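Local coordinates for lectin 2 (Agrocybe aegerita, PDB 4TQM), which probably binds glycans ending in N-acetylglucosamine, and here holds GlcNAc-Gal-GlcNAc trisaccharides between blades of a seven-bladed beta-propeller, at residues F24-V29 and A48-G53; F77-V82 and F104-G109; K98-N103 and L148-A153; L117-D122 and I132-K137. The protein carries 1 engineered substitution. All coordinates share one frame; numbering follows the deposited sequence.

Contact 1 (F24-V29 and A48-G53); sequences FGLDGV and AQNAGG. With NAG (2-acetamido-2-deoxy-beta-D-glucopyranose), chain B.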
# COMPACT_ATOMS: atom_id res chain seq x y z
N PHE A 24 -12.00 -8.50 -3.41
CA PHE A 24 -11.84 -9.91 -3.74
C PHE A 24 -12.59 -10.72 -2.70
O PHE A 24 -12.05 -11.05 -1.64
CB PHE A 24 -10.36 -10.29 -3.79
CG PHE A 24 -9.60 -9.62 -4.90
CD1 PHE A 24 -9.44 -10.25 -6.13
CD2 PHE A 24 -9.03 -8.37 -4.71
CE1 PHE A 24 -8.74 -9.64 -7.15
CE2 PHE A 24 -8.33 -7.75 -5.73
CZ PHE A 24 -8.18 -8.38 -6.95
N GLY A 25 -13.85 -11.01 -3.01
CA GLY A 25 -14.74 -11.71 -2.10
C GLY A 25 -14.76 -13.21 -2.32
O GLY A 25 -13.95 -13.73 -3.09
N LEU A 26 -15.67 -13.90 -1.65
CA LEU A 26 -15.73 -15.35 -1.71
C LEU A 26 -16.15 -15.89 -3.08
O LEU A 26 -15.66 -16.94 -3.51
CB LEU A 26 -16.67 -15.89 -0.63
CG LEU A 26 -16.27 -15.54 0.81
CD1 LEU A 26 -17.25 -16.13 1.81
CD2 LEU A 26 -14.85 -16.03 1.09
N ASP A 27 -17.04 -15.18 -3.77
CA ASP A 27 -17.57 -15.66 -5.04
C ASP A 27 -16.91 -15.00 -6.26
O ASP A 27 -17.19 -15.37 -7.40
CB ASP A 27 -19.08 -15.45 -5.10
CG ASP A 27 -19.83 -16.35 -4.13
OD1 ASP A 27 -19.44 -17.53 -3.99
OD2 ASP A 27 -20.79 -15.87 -3.50
N GLY A 28 -16.04 -14.03 -6.00
CA GLY A 28 -15.37 -13.32 -7.08
C GLY A 28 -15.12 -11.87 -6.72
O GLY A 28 -15.30 -11.46 -5.57
N VAL A 29 -14.70 -11.09 -7.71
CA VAL A 29 -14.37 -9.69 -7.49
C VAL A 29 -15.61 -8.80 -7.54
O VAL A 29 -16.32 -8.75 -8.56
CB VAL A 29 -13.34 -9.19 -8.51
CG1 VAL A 29 -12.86 -7.80 -8.14
CG2 VAL A 29 -12.16 -10.15 -8.58
N ALA A 48 -11.00 -15.73 -6.41
CA ALA A 48 -11.77 -15.86 -5.18
C ALA A 48 -11.58 -17.19 -4.46
O ALA A 48 -11.22 -18.19 -5.07
CB ALA A 48 -13.24 -15.64 -5.47
N GLN A 49 -11.85 -17.17 -3.15
CA GLN A 49 -11.80 -18.36 -2.31
C GLN A 49 -12.62 -19.50 -2.90
O GLN A 49 -12.17 -20.65 -2.93
CB GLN A 49 -12.35 -18.04 -0.92
CG GLN A 49 -12.28 -19.19 0.07
CD GLN A 49 -10.94 -19.26 0.78
OE1 GLN A 49 -10.15 -18.32 0.72
NE2 GLN A 49 -10.69 -20.37 1.46
N ASN A 50 -13.81 -19.18 -3.39
CA ASN A 50 -14.71 -20.18 -3.93
C ASN A 50 -14.96 -20.01 -5.42
O ASN A 50 -16.00 -20.42 -5.94
CB ASN A 50 -16.03 -20.18 -3.15
CG ASN A 50 -15.83 -20.30 -1.66
OD1 ASN A 50 -16.19 -19.41 -0.89
ND2 ASN A 50 -15.24 -21.42 -1.23
N ALA A 51 -14.00 -19.41 -6.10
CA ALA A 51 -14.03 -19.28 -7.55
C ALA A 51 -12.61 -19.18 -8.09
O ALA A 51 -12.07 -18.09 -8.24
CB ALA A 51 -14.85 -18.06 -7.96
N GLY A 52 -12.01 -20.33 -8.39
CA GLY A 52 -10.64 -20.37 -8.87
C GLY A 52 -9.69 -20.91 -7.82
O GLY A 52 -8.52 -21.15 -8.11
N GLY A 53 -10.20 -21.10 -6.61
CA GLY A 53 -9.41 -21.65 -5.52
C GLY A 53 -8.31 -20.73 -5.03
O GLY A 53 -7.20 -21.18 -4.74
C1 NAG B . -6.51 -21.92 -11.58
C2 NAG B . -6.59 -20.44 -11.19
C3 NAG B . -7.92 -19.84 -11.63
C4 NAG B . -8.14 -20.12 -13.12
C5 NAG B . -8.07 -21.62 -13.36
C6 NAG B . -8.28 -21.97 -14.82
C7 NAG B . -5.22 -20.00 -9.26
C8 NAG B . -5.13 -19.80 -7.77
N2 NAG B . -6.42 -20.29 -9.76
O3 NAG B . -7.91 -18.45 -11.40
O4 NAG B . -9.40 -19.62 -13.53
O5 NAG B . -6.80 -22.10 -12.96
O6 NAG B . -7.22 -21.43 -15.58
O7 NAG B . -4.22 -19.89 -9.96
O HOH W 1 -11.50 -14.64 -1.93
O HOH W 2 -18.70 -19.52 -6.12
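The hairpin loop at Gly25-Gly28, between strands 20-24 and 29-32, packs on the type I beta turn from Ala48 to Ala51 at the end of a propeller blade. The methyl of Ala48 sits against the hairpin loop, with CB 3.1 Å from Gly25 O and 3.3 Å from Gly28 N. The loop itself is closed by Gly25 N donating to Gly28 O, and the phi of 146° at Gly28 is a backbone state normally reserved for glycine. One direct backbone bond ties the turns together: Asn50 N donates a hydrogen bond to Leu26 O at 2.9 Å, lying in the carbonyl plane. Two waters add indirect links. One lies between Gly25 O and Gln49 N, accepting from the latter, while the other donates to both Asp27 OD1 and Asn50 O. Leu26 lies alongside Gln49 and Asn50, all pointing the same way. With CG beside the backbone N (chi1 -61°), Leu26 sets CD2 3.8 Å from Gln49 CB, and its CB is 3.6 Å from Asn50 OD1. Past the turn the chain reaches the sugar, where Gly52 O accepts from N2 of the chain B NAG at 2.8 Å. Asn46, Trp54 and Asn79 also bond this NAG, so the packed turns border a sugar site of the kind this lectin places between neighbouring propeller blades.

Contact 2 (F77-V82 and F104-G109); sequences FGNAGV and FGYDAG. With NAG (2-acetamido-2-deoxy-beta-D-glucopyranose), chain B; GAL (beta-D-galactopyranose), chain C; NAG (2-acetamido-2-deoxy-beta-D-glucopyranose), chain D; NAG (2-acetamido-2-deoxy-beta-D-glucopyranose), chain E.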
# COMPACT_ATOMS: atom_id res chain seq x y z
N PHE A 77 -1.60 -12.92 -8.76
CA PHE A 77 -0.49 -13.86 -8.69
C PHE A 77 -1.00 -15.16 -8.09
O PHE A 77 -1.12 -15.29 -6.86
CB PHE A 77 0.63 -13.29 -7.82
CG PHE A 77 1.22 -12.00 -8.34
CD1 PHE A 77 2.36 -12.01 -9.13
CD2 PHE A 77 0.64 -10.78 -8.02
CE1 PHE A 77 2.91 -10.83 -9.60
CE2 PHE A 77 1.19 -9.59 -8.50
CZ PHE A 77 2.32 -9.62 -9.29
N GLY A 78 -1.32 -16.11 -8.97
CA GLY A 78 -1.91 -17.38 -8.58
C GLY A 78 -0.92 -18.53 -8.66
O GLY A 78 0.27 -18.34 -8.41
N ASN A 79 -1.40 -19.72 -9.03
CA ASN A 79 -0.54 -20.90 -9.01
C ASN A 79 0.35 -21.06 -10.24
O ASN A 79 1.57 -21.10 -10.12
CB ASN A 79 -1.38 -22.17 -8.79
CG ASN A 79 -1.91 -22.27 -7.37
OD1 ASN A 79 -1.27 -21.81 -6.42
ND2 ASN A 79 -3.08 -22.87 -7.21
N ALA A 80 -0.26 -21.13 -11.41
CA ALA A 80 0.50 -21.39 -12.64
C ALA A 80 1.10 -20.13 -13.25
O ALA A 80 1.84 -20.20 -14.23
CB ALA A 80 -0.37 -22.13 -13.65
N GLY A 81 0.78 -18.97 -12.67
CA GLY A 81 1.31 -17.72 -13.16
C GLY A 81 0.47 -16.52 -12.77
O GLY A 81 -0.29 -16.56 -11.80
N VAL A 82 0.61 -15.43 -13.53
CA VAL A 82 -0.15 -14.22 -13.25
C VAL A 82 -1.36 -14.08 -14.18
O VAL A 82 -1.24 -14.22 -15.40
CB VAL A 82 0.74 -12.96 -13.38
CG1 VAL A 82 -0.06 -11.71 -13.04
CG2 VAL A 82 1.96 -13.09 -12.46
N PHE A 104 6.21 -15.91 -11.16
CA PHE A 104 5.73 -15.18 -9.99
C PHE A 104 4.54 -15.88 -9.32
O PHE A 104 3.71 -15.23 -8.68
CB PHE A 104 5.36 -13.73 -10.33
CG PHE A 104 6.51 -12.93 -10.89
CD1 PHE A 104 7.46 -12.38 -10.04
CD2 PHE A 104 6.63 -12.71 -12.25
CE1 PHE A 104 8.52 -11.64 -10.54
CE2 PHE A 104 7.68 -11.97 -12.76
CZ PHE A 104 8.63 -11.44 -11.90
N GLY A 105 4.46 -17.20 -9.46
CA GLY A 105 3.35 -17.96 -8.93
C GLY A 105 3.75 -18.94 -7.84
O GLY A 105 4.94 -19.25 -7.68
N TYR A 106 2.77 -19.43 -7.09
CA TYR A 106 3.04 -20.41 -6.03
C TYR A 106 3.63 -21.68 -6.64
O TYR A 106 4.58 -22.25 -6.09
CB TYR A 106 1.77 -20.73 -5.25
CG TYR A 106 2.01 -21.59 -4.02
CD1 TYR A 106 2.19 -21.01 -2.77
CD2 TYR A 106 2.05 -22.97 -4.11
CE1 TYR A 106 2.41 -21.79 -1.64
CE2 TYR A 106 2.27 -23.76 -3.00
CZ TYR A 106 2.45 -23.16 -1.77
OH TYR A 106 2.66 -23.94 -0.65
N ASP A 107 3.07 -22.12 -7.76
CA ASP A 107 3.63 -23.27 -8.47
C ASP A 107 4.71 -22.82 -9.45
O ASP A 107 5.87 -23.23 -9.34
CB ASP A 107 2.54 -24.06 -9.19
CG ASP A 107 1.64 -24.82 -8.24
OD1 ASP A 107 2.08 -25.07 -7.09
OD2 ASP A 107 0.51 -25.16 -8.63
N ALA A 108 4.33 -21.97 -10.39
CA ALA A 108 5.27 -21.46 -11.39
C ALA A 108 6.21 -20.43 -10.78
O ALA A 108 5.93 -19.23 -10.80
CB ALA A 108 4.51 -20.86 -12.56
N GLY A 109 7.33 -20.90 -10.24
CA GLY A 109 8.33 -20.01 -9.67
C GLY A 109 8.61 -20.25 -8.20
O GLY A 109 9.58 -19.73 -7.65
C1 NAG B . -6.51 -21.92 -11.58
C2 NAG B . -6.59 -20.44 -11.19
C3 NAG B . -7.92 -19.84 -11.63
C4 NAG B . -8.14 -20.12 -13.12
C5 NAG B . -8.07 -21.62 -13.36
C6 NAG B . -8.28 -21.97 -14.82
C7 NAG B . -5.22 -20.00 -9.26
C8 NAG B . -5.13 -19.80 -7.77
N2 NAG B . -6.42 -20.29 -9.76
O3 NAG B . -7.91 -18.45 -11.40
O4 NAG B . -9.40 -19.62 -13.53
O5 NAG B . -6.80 -22.10 -12.96
O6 NAG B . -7.22 -21.43 -15.58
O7 NAG B . -4.22 -19.89 -9.96
C1 GAL C . -4.15 -25.82 -10.06
C2 GAL C . -4.27 -24.30 -10.10
C3 GAL C . -5.20 -23.88 -11.23
C4 GAL C . -4.75 -24.52 -12.55
C5 GAL C . -4.53 -26.02 -12.38
C6 GAL C . -3.96 -26.64 -13.65
O2 GAL C . -4.76 -23.81 -8.87
O3 GAL C . -5.19 -22.48 -11.35
O4 GAL C . -3.56 -23.89 -12.99
O5 GAL C . -3.64 -26.26 -11.30
O6 GAL C . -3.66 -28.00 -13.42
C1 NAG D . -1.00 -29.09 -7.30
C2 NAG D . -1.46 -29.43 -8.71
C3 NAG D . -1.81 -28.16 -9.47
C4 NAG D . -2.80 -27.32 -8.68
C5 NAG D . -2.33 -27.12 -7.24
C6 NAG D . -3.41 -26.42 -6.42
C7 NAG D . -0.71 -31.26 -10.10
C8 NAG D . 0.41 -31.88 -10.89
N2 NAG D . -0.42 -30.15 -9.43
O1 NAG D . -0.72 -30.28 -6.58
O3 NAG D . -2.36 -28.49 -10.73
O4 NAG D . -2.94 -26.07 -9.31
O5 NAG D . -2.01 -28.35 -6.63
O6 NAG D . -4.54 -27.25 -6.35
O7 NAG D . -1.83 -31.77 -10.10
C1 NAG E . 13.49 -18.76 -9.09
C2 NAG E . 12.48 -17.62 -9.08
C3 NAG E . 11.72 -17.61 -10.40
C4 NAG E . 12.72 -17.50 -11.55
C5 NAG E . 13.76 -18.61 -11.46
C6 NAG E . 14.82 -18.43 -12.54
C7 NAG E . 11.73 -17.06 -6.82
C8 NAG E . 10.68 -17.26 -5.77
N2 NAG E . 11.57 -17.76 -7.95
O3 NAG E . 10.81 -16.53 -10.44
O4 NAG E . 12.05 -17.55 -12.79
O5 NAG E . 14.38 -18.63 -10.19
O6 NAG E . 15.80 -19.43 -12.43
O7 NAG E . 12.67 -16.29 -6.62
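Backbone bonds join the Gly78-Gly81 hairpin loop to the turn at Gly105-Ala108. Gly78 O accepts from Tyr106 N at 3.0 Å, and Asn79 O is gripped by two donors: Ala108 N at 2.9 Å, nearly straight (169°), and Asp107 N at 3.0 Å, more bent. Gly105 lies close under these carbonyls, its CA 3.1 Å from Gly78 O, and Ala108 CB rests against Ala80 O. The apolar contacts are few: Phe104 CB sits in plane at the edge of the Phe77 ring, 3.7 Å from CD1, with Val82 CG2 nearby. Among the polar side chains, the Asn79 amide stacks on the Asp107 carboxylate with planes 26° apart, while its OD1 touches Tyr106 CB and is hydrogen-bonded by His59 NE2. That bond is consistent with an amide turned so that ND2 points to O2 of the chain C galactose, although the modelled 2.5 Å is doubtfully short. Sugar is also bound through main chain: Asn79 N donates to O7 of the chain B NAG at 3.0 Å, almost linearly (177°), and Gly109 O accepts from N2 of the chain E NAG at 2.8 Å. The chemistry implies that main-chain groups of the packed turns take part in acetamido recognition, with side chains completing the sites.

Contact 3 (K98-N103 and L148-A153); sequences KMVIAN and LNFGPA. With NAG (2-acetamido-2-deoxy-beta-D-glucopyranose), chain E.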
# COMPACT_ATOMS: atom_id res chain seq x y z
N LYS A 98 -6.84 -13.55 -18.44
CA LYS A 98 -5.79 -14.19 -19.23
C LYS A 98 -4.54 -14.36 -18.38
O LYS A 98 -4.20 -13.48 -17.59
CB LYS A 98 -5.48 -13.34 -20.46
CG LYS A 98 -6.42 -13.57 -21.65
CD LYS A 98 -6.47 -12.37 -22.58
CE LYS A 98 -5.09 -11.77 -22.83
NZ LYS A 98 -4.15 -12.72 -23.50
N MET A 99 -3.86 -15.49 -18.54
CA MET A 99 -2.56 -15.66 -17.90
C MET A 99 -1.49 -15.01 -18.75
O MET A 99 -1.21 -15.46 -19.86
CB MET A 99 -2.20 -17.13 -17.67
CG MET A 99 -0.76 -17.27 -17.18
SD MET A 99 -0.19 -18.96 -16.99
CE MET A 99 -1.34 -19.51 -15.74
N VAL A 100 -0.88 -13.96 -18.22
CA VAL A 100 0.03 -13.14 -19.00
C VAL A 100 1.48 -13.60 -18.88
O VAL A 100 2.31 -13.27 -19.73
CB VAL A 100 -0.10 -11.65 -18.64
CG1 VAL A 100 -1.49 -11.16 -18.98
CG2 VAL A 100 0.19 -11.44 -17.16
N ILE A 101 1.78 -14.37 -17.84
CA ILE A 101 3.12 -14.89 -17.65
C ILE A 101 3.13 -16.10 -16.71
O ILE A 101 2.45 -16.10 -15.68
CB ILE A 101 4.10 -13.79 -17.13
CG1 ILE A 101 5.53 -14.34 -17.02
CG2 ILE A 101 3.63 -13.23 -15.80
CD1 ILE A 101 6.52 -13.32 -16.50
N ALA A 102 3.87 -17.13 -17.09
CA ALA A 102 4.01 -18.33 -16.27
C ALA A 102 5.17 -18.19 -15.28
O ALA A 102 6.12 -18.98 -15.30
CB ALA A 102 4.22 -19.55 -17.15
N ASN A 103 5.07 -17.19 -14.41
CA ASN A 103 6.05 -17.00 -13.34
C ASN A 103 5.43 -16.19 -12.21
O ASN A 103 4.25 -15.83 -12.28
CB ASN A 103 7.32 -16.32 -13.88
CG ASN A 103 8.57 -16.71 -13.10
OD1 ASN A 103 8.55 -16.80 -11.87
ND2 ASN A 103 9.67 -16.94 -13.81
N LEU A 148 -0.57 -6.93 -23.01
CA LEU A 148 -0.46 -8.02 -22.04
C LEU A 148 0.67 -9.00 -22.36
O LEU A 148 0.65 -10.14 -21.91
CB LEU A 148 -1.79 -8.75 -21.86
CG LEU A 148 -2.91 -7.94 -21.20
CD1 LEU A 148 -4.11 -8.82 -20.93
CD2 LEU A 148 -2.40 -7.31 -19.91
N ASN A 149 1.65 -8.55 -23.14
CA ASN A 149 2.83 -9.35 -23.40
C ASN A 149 3.94 -8.99 -22.42
O ASN A 149 4.51 -7.90 -22.50
CB ASN A 149 3.31 -9.15 -24.84
CG ASN A 149 2.27 -9.57 -25.86
OD1 ASN A 149 1.52 -8.74 -26.36
ND2 ASN A 149 2.23 -10.86 -26.18
N PHE A 150 4.21 -9.89 -21.48
CA PHE A 150 5.24 -9.64 -20.48
C PHE A 150 6.51 -10.41 -20.78
O PHE A 150 6.47 -11.61 -21.09
CB PHE A 150 4.73 -10.00 -19.08
CG PHE A 150 3.71 -9.04 -18.54
CD1 PHE A 150 4.07 -8.08 -17.60
CD2 PHE A 150 2.39 -9.08 -18.97
CE1 PHE A 150 3.13 -7.19 -17.10
CE2 PHE A 150 1.45 -8.19 -18.48
CZ PHE A 150 1.82 -7.25 -17.54
N GLY A 151 7.65 -9.72 -20.71
CA GLY A 151 8.93 -10.37 -20.89
C GLY A 151 9.19 -11.36 -19.77
O GLY A 151 8.49 -11.34 -18.75
N PRO A 152 10.18 -12.23 -19.95
CA PRO A 152 10.53 -13.24 -18.94
C PRO A 152 11.00 -12.59 -17.64
O PRO A 152 11.57 -11.50 -17.66
CB PRO A 152 11.68 -14.00 -19.59
CG PRO A 152 12.26 -13.05 -20.59
CD PRO A 152 11.09 -12.28 -21.11
N ALA A 153 10.76 -13.26 -16.51
CA ALA A 153 11.24 -12.78 -15.23
C ALA A 153 12.76 -12.78 -15.22
O ALA A 153 13.39 -13.83 -15.38
CB ALA A 153 10.69 -13.64 -14.10
C1 NAG E . 13.49 -18.76 -9.09
C2 NAG E . 12.48 -17.62 -9.08
C3 NAG E . 11.72 -17.61 -10.40
C4 NAG E . 12.72 -17.50 -11.55
C5 NAG E . 13.76 -18.61 -11.46
C6 NAG E . 14.82 -18.43 -12.54
C7 NAG E . 11.73 -17.06 -6.82
C8 NAG E . 10.68 -17.26 -5.77
N2 NAG E . 11.57 -17.76 -7.95
O3 NAG E . 10.81 -16.53 -10.44
O4 NAG E . 12.05 -17.55 -12.79
O5 NAG E . 14.38 -18.63 -10.19
O6 NAG E . 15.80 -19.43 -12.43
O7 NAG E . 12.67 -16.29 -6.62
O HOH W 3 3.51 -12.63 -21.93
O HOH W 4 9.38 -16.12 -17.11
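The Phe150 ring turns its CD2-CE2 side to Val100, which approaches obliquely, with Val100 CB 3.6 Å from CD2 and CG2 close to CE2. The other flat group, the Asn103 amide, has the Ala153 methyl 3.5 Å from ND2 and a sugar at its polar end: OD1 accepts from O3 of the chain E NAG at 2.7 Å, and ND2 donates to O4 of the same ring, nearly straight (172°). A chi1 of -151° swings this amide off beside the carbonyl carbon, where one planar group serves two neighbouring hydroxyls. Val100 works in two directions. While CG2 meets the ring, CG1 reaches Leu148 CB at 3.8 Å. Leu148 in turn meets the bent Lys98 chain, CD1 to CE 3.6 Å, and the extended Ile101 side chain ends with CD1 3.6 Å from Gly151 O. The backbones run almost in the same direction (8° apart). One water links them, donating to Val100 O and accepting from Phe150 N at 2.9 Å; a second accepts from Ala153 N and, weakly, from the Asn103 side chain. Strand 98-101 is the outermost strand of its blade, and 148-153 leads into outermost strand 154-157 of the following one. This is packing between successive blades of a beta-propeller, and here it flanks a GlcNAc site.

Contact 4 (L117-D122 and I132-K137); sequences LRYLAD and IGFGEK. With GAL (beta-D-galactopyranose), chain F; NAG (2-acetamido-2-deoxy-beta-D-glucopyranose), chain E; NAG (2-acetamido-2-deoxy-beta-D-glucopyranose), chain G.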
# COMPACT_ATOMS: atom_id res chain seq x y z
N LEU A 117 8.04 -10.99 -1.85
CA LEU A 117 7.12 -9.89 -2.09
C LEU A 117 6.84 -9.77 -3.58
O LEU A 117 7.70 -10.10 -4.40
CB LEU A 117 7.69 -8.57 -1.55
CG LEU A 117 7.90 -8.51 -0.04
CD1 LEU A 117 8.77 -7.32 0.35
CD2 LEU A 117 6.55 -8.45 0.68
N ARG A 118 5.64 -9.32 -3.94
CA ARG A 118 5.30 -9.13 -5.35
C ARG A 118 4.49 -7.85 -5.57
O ARG A 118 3.41 -7.68 -5.01
CB ARG A 118 4.56 -10.36 -5.90
CG ARG A 118 5.49 -11.51 -6.30
CD ARG A 118 4.74 -12.84 -6.38
NE ARG A 118 4.27 -13.27 -5.07
CZ ARG A 118 3.58 -14.38 -4.84
NH1 ARG A 118 3.28 -15.20 -5.84
NH2 ARG A 118 3.20 -14.68 -3.61
N TYR A 119 5.03 -6.97 -6.40
CA TYR A 119 4.45 -5.65 -6.66
C TYR A 119 4.21 -5.43 -8.15
O TYR A 119 4.79 -6.11 -9.01
CB TYR A 119 5.40 -4.55 -6.18
CG TYR A 119 5.61 -4.48 -4.68
CD1 TYR A 119 4.55 -4.59 -3.80
CD2 TYR A 119 6.89 -4.30 -4.16
CE1 TYR A 119 4.75 -4.51 -2.43
CE2 TYR A 119 7.09 -4.22 -2.79
CZ TYR A 119 6.02 -4.32 -1.94
OH TYR A 119 6.24 -4.25 -0.58
N LEU A 120 3.35 -4.45 -8.44
CA LEU A 120 3.12 -3.98 -9.80
C LEU A 120 3.41 -2.48 -9.84
O LEU A 120 2.78 -1.70 -9.12
CB LEU A 120 1.68 -4.24 -10.21
CG LEU A 120 1.27 -5.72 -10.22
CD1 LEU A 120 -0.23 -5.85 -10.09
CD2 LEU A 120 1.76 -6.40 -11.49
N ALA A 121 4.36 -2.08 -10.67
CA ALA A 121 4.80 -0.68 -10.71
C ALA A 121 5.32 -0.27 -12.08
O ALA A 121 5.94 -1.07 -12.79
CB ALA A 121 5.87 -0.44 -9.65
N ASP A 122 5.06 0.98 -12.44
CA ASP A 122 5.56 1.54 -13.69
C ASP A 122 6.94 2.15 -13.44
O ASP A 122 7.10 3.37 -13.42
CB ASP A 122 4.59 2.61 -14.20
CG ASP A 122 4.99 3.18 -15.54
OD1 ASP A 122 5.80 2.55 -16.25
OD2 ASP A 122 4.50 4.28 -15.88
N ILE A 132 7.33 -6.51 -10.43
CA ILE A 132 8.57 -6.49 -9.67
C ILE A 132 8.44 -7.35 -8.42
O ILE A 132 7.63 -7.05 -7.55
CB ILE A 132 8.99 -5.06 -9.26
CG1 ILE A 132 9.16 -4.17 -10.49
CG2 ILE A 132 10.29 -5.09 -8.46
CD1 ILE A 132 7.95 -3.31 -10.79
N GLY A 133 9.23 -8.41 -8.34
CA GLY A 133 9.14 -9.32 -7.21
C GLY A 133 10.44 -9.44 -6.44
O GLY A 133 11.50 -9.62 -7.04
N PHE A 134 10.36 -9.33 -5.12
CA PHE A 134 11.49 -9.67 -4.27
C PHE A 134 11.42 -11.16 -3.97
O PHE A 134 10.65 -11.60 -3.11
CB PHE A 134 11.47 -8.86 -2.97
CG PHE A 134 11.62 -7.37 -3.18
CD1 PHE A 134 12.86 -6.76 -3.09
CD2 PHE A 134 10.51 -6.59 -3.48
CE1 PHE A 134 13.00 -5.40 -3.29
CE2 PHE A 134 10.64 -5.23 -3.68
CZ PHE A 134 11.89 -4.63 -3.59
N GLY A 135 12.20 -11.93 -4.72
CA GLY A 135 12.18 -13.38 -4.62
C GLY A 135 13.35 -13.93 -3.83
O GLY A 135 13.86 -13.29 -2.91
N GLU A 136 13.78 -15.13 -4.21
CA GLU A 136 14.79 -15.86 -3.45
C GLU A 136 16.19 -15.31 -3.63
O GLU A 136 16.93 -15.11 -2.66
CB GLU A 136 14.77 -17.34 -3.86
CG GLU A 136 15.52 -18.25 -2.92
CD GLU A 136 14.77 -18.50 -1.63
OE1 GLU A 136 13.60 -18.06 -1.52
OE2 GLU A 136 15.34 -19.14 -0.72
N LYS A 137 16.57 -15.06 -4.88
CA LYS A 137 17.94 -14.68 -5.21
C LYS A 137 18.11 -13.18 -5.43
O LYS A 137 19.19 -12.72 -5.80
CB LYS A 137 18.43 -15.45 -6.44
CG LYS A 137 18.40 -16.95 -6.28
CD LYS A 137 19.17 -17.40 -5.05
CE LYS A 137 19.33 -18.91 -5.04
NZ LYS A 137 18.02 -19.59 -5.25
C1 GAL F . 15.23 -21.61 -5.37
C2 GAL F . 14.53 -20.36 -5.90
C3 GAL F . 14.58 -20.29 -7.42
C4 GAL F . 15.98 -20.58 -7.95
C5 GAL F . 16.52 -21.86 -7.31
C6 GAL F . 17.91 -22.19 -7.82
O2 GAL F . 13.18 -20.38 -5.49
O3 GAL F . 14.17 -19.01 -7.84
O4 GAL F . 16.85 -19.50 -7.67
O5 GAL F . 16.54 -21.70 -5.91
O6 GAL F . 18.22 -23.52 -7.50
C1 NAG E . 13.49 -18.76 -9.09
C2 NAG E . 12.48 -17.62 -9.08
C3 NAG E . 11.72 -17.61 -10.40
C4 NAG E . 12.72 -17.50 -11.55
C5 NAG E . 13.76 -18.61 -11.46
C6 NAG E . 14.82 -18.43 -12.54
C7 NAG E . 11.73 -17.06 -6.82
C8 NAG E . 10.68 -17.26 -5.77
N2 NAG E . 11.57 -17.76 -7.95
O3 NAG E . 10.81 -16.53 -10.44
O4 NAG E . 12.05 -17.55 -12.79
O5 NAG E . 14.38 -18.63 -10.19
O6 NAG E . 15.80 -19.43 -12.43
O7 NAG E . 12.67 -16.29 -6.62
C1 NAG G . 16.34 -24.11 -0.54
C2 NAG G . 14.85 -23.78 -0.65
C3 NAG G . 14.48 -23.42 -2.09
C4 NAG G . 15.40 -22.32 -2.61
C5 NAG G . 16.86 -22.71 -2.36
C6 NAG G . 17.84 -21.62 -2.77
C7 NAG G . 13.86 -25.12 1.13
C8 NAG G . 12.48 -24.89 1.66
N2 NAG G . 14.05 -24.90 -0.17
O1 NAG G . 16.69 -24.42 0.79
O3 NAG G . 13.14 -22.98 -2.17
O4 NAG G . 15.21 -22.10 -4.00
O5 NAG G . 17.08 -23.01 -1.00
O6 NAG G . 18.29 -21.85 -4.09
O7 NAG G . 14.75 -25.49 1.91
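Tyr119 N donates to Ile132 O at 2.8 Å, and Ile132 N returns a bond to Tyr119 O at 2.9 Å, making an antiparallel hydrogen-bonded pair. Leu117 and Phe134 form a second such pair, though Phe134 N to Leu117 O is weak; Leu117 O also lies 3.3 Å from Gly133 CA in a C-H...O contact. Between them Arg118 faces Gly133 in a non-hydrogen-bonded pair. Leu117, Tyr119, Ile132 and Phe134 share one face of the sheet. There the Phe134 ring has Tyr119 CD2 in plane at its edge, the two CE2 atoms of Phe134 and Tyr119 are 3.8 Å apart, and Leu117 CB packs by Phe134 CD2. The Ile132 chain turns at chi2 (97°, away from a usual staggered value), carrying CD1 to 3.7 Å from Ala121 CB. This face meets the blade with strand 173-177, where Tyr119 OH bonds Arg174 O. Arg118 leaves from the other face toward strands 60-64 and 73-77, its NH1 bonded to Phe104 O. Beyond the hairpin's second strand the chain reaches a trisaccharide: Glu136 N gives a linear bond (179°) to O7 of the chain E NAG at 2.9 Å, and Lys137 NZ bonds O4 of the chain F galactose and, at 2.6 Å, O6 of the chain G NAG. The arrangement is the inner antiparallel hairpin of a propeller blade, pressed between its two neighbours.

In the fold
Contact 2 touches both contacts 3 and 4, whose nearest atoms stay about 6 Å apart. Contacts 2 and 3, centres about 10 Å apart, share a beta pairing, Val82 N to Ile101 O at 2.9 Å; contact 4 is about 13 Å from contact 2 by centres, Phe104 O meeting Arg118 NH1. All three touch the chain E NAG, which sits between two successive blades, bonded by Gly109 and Asn103 from one and Glu136 from the next. Contact 1, its centre about 17 Å from that of contact 2, belongs to the preceding blade; nearest atoms stay about 5 Å apart, yet the chain B NAG bridges the two. Contacts 1 and 2 serve corresponding sugar sites, consistent with repetition between blades.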